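Local coordinates for hypothetical protein (Staphylococcus aureus subsp. aureus, PDB 2ETS) that is of unknown function but belongs to the DUF1798 family of small bacterial proteins and folds as a four-helical bundle, at residues 23-26 against 27-30. Residues are numbered along the deposited sequence; the frame is centred on the assembly and turned at random.
Sequences EVNN and MQQN
With CG set beside the backbone N (chi1 -84°), Asn-30 turns its amide back along the helix toward Asn-26, while Met-27, CG likewise beside its N, sends its chain back over Glu-23 and Val-24. Both lie in mid-helix, on helix 12-37 of the four-helical bundle. Four backbone bonds, each from N of residue i+4 to O of residue i, run through these two turns, from Met-27 N to Glu-23 O at 2.8 Å through to Asn-30 N to Asn-26 O at 3.0 Å. Asn-26 O also takes a weak, bent bond from Asn-30 ND2, at 2.9 Å and 125°. Two donors from one residue thus meet at this carbonyl. The side-chain amides of Asn-26 and Asn-30 stand nearly perpendicular, their planes 85° apart.

On the buried side, the selenomethionine Met-27 is extended as far as SE and bends about the CG-SE bond, which places CE 4.1 Å from Glu-23 CB. Met-27 also touches Tyr-50 and Ile-54 of helix 43-63 and Leu-89 of helix 76-92. Glu-23 OE2 is hydrogen-bonded to His-53 NE2 and OE1 to Tyr-50 OH, tying this helix to helix 43-63. The Val-24 side chain touches Leu-107 and Val-110 of helix 100-120, and its CG2 meets Met-27 CE at 4.3 Å.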
# COMPACT_ATOMS: atom_id res chain seq x y z
N GLU A 23 -0.66 4.61 5.28
CA GLU A 23 0.33 4.87 4.24
C GLU A 23 -0.27 5.02 2.81
O GLU A 23 0.15 5.89 2.03
CB GLU A 23 1.41 3.81 4.28
CG GLU A 23 2.39 4.00 5.45
CD GLU A 23 3.25 5.26 5.33
OE1 GLU A 23 3.03 6.04 4.36
OE2 GLU A 23 4.15 5.45 6.19
N VAL A 24 -1.26 4.19 2.49
CA VAL A 24 -1.95 4.28 1.20
C VAL A 24 -2.69 5.65 1.08
O VAL A 24 -2.73 6.27 0.00
CB VAL A 24 -2.87 3.07 1.02
CG1 VAL A 24 -3.76 3.20 -0.19
CG2 VAL A 24 -2.03 1.77 0.91
N ASN A 25 -3.28 6.12 2.16
CA ASN A 25 -3.81 7.49 2.20
C ASN A 25 -2.76 8.57 1.97
O ASN A 25 -2.95 9.52 1.24
CB ASN A 25 -4.51 7.75 3.51
CG ASN A 25 -5.80 7.01 3.62
OD1 ASN A 25 -6.58 6.97 2.66
ND2 ASN A 25 -6.04 6.39 4.77
N ASN A 26 -1.62 8.40 2.56
CA ASN A 26 -0.52 9.28 2.34
C ASN A 26 -0.10 9.28 0.88
O ASN A 26 0.25 10.31 0.35
CB ASN A 26 0.66 8.80 3.19
CG ASN A 26 1.57 9.89 3.54
OD1 ASN A 26 1.13 10.96 3.93
ND2 ASN A 26 2.87 9.64 3.41
N MSE A 27 -0.08 8.11 0.27
CA MSE A 27 0.25 8.00 -1.16
C MSE A 27 -0.74 8.79 -2.02
O MSE A 27 -0.35 9.38 -3.01
CB MSE A 27 0.25 6.55 -1.59
CG MSE A 27 1.36 5.76 -0.95
SE MSE A 27 1.20 3.90 -1.41
CE MSE A 27 1.95 3.19 0.22
N GLN A 28 -2.01 8.82 -1.63
CA GLN A 28 -2.98 9.59 -2.37
C GLN A 28 -2.64 11.10 -2.28
O GLN A 28 -2.71 11.82 -3.28
CB GLN A 28 -4.40 9.33 -1.87
CG GLN A 28 -5.48 9.96 -2.78
CD GLN A 28 -6.90 9.53 -2.39
OE1 GLN A 28 -7.11 8.79 -1.42
NE2 GLN A 28 -7.89 10.00 -3.15
N GLN A 29 -2.23 11.55 -1.12
CA GLN A 29 -1.90 12.97 -0.95
C GLN A 29 -0.64 13.33 -1.73
O GLN A 29 -0.58 14.39 -2.32
CB GLN A 29 -1.76 13.35 0.52
CG GLN A 29 -2.81 14.38 1.04
CD GLN A 29 -3.13 15.52 0.02
OE1 GLN A 29 -2.27 16.34 -0.34
NE2 GLN A 29 -4.39 15.57 -0.44
N ASN A 30 0.33 12.42 -1.79
CA ASN A 30 1.56 12.63 -2.54
C ASN A 30 1.26 12.77 -4.04
O ASN A 30 1.80 13.63 -4.74
CB ASN A 30 2.52 11.47 -2.29
CG ASN A 30 3.33 11.65 -1.00
OD1 ASN A 30 4.15 12.54 -0.93
ND2 ASN A 30 3.07 10.83 0.01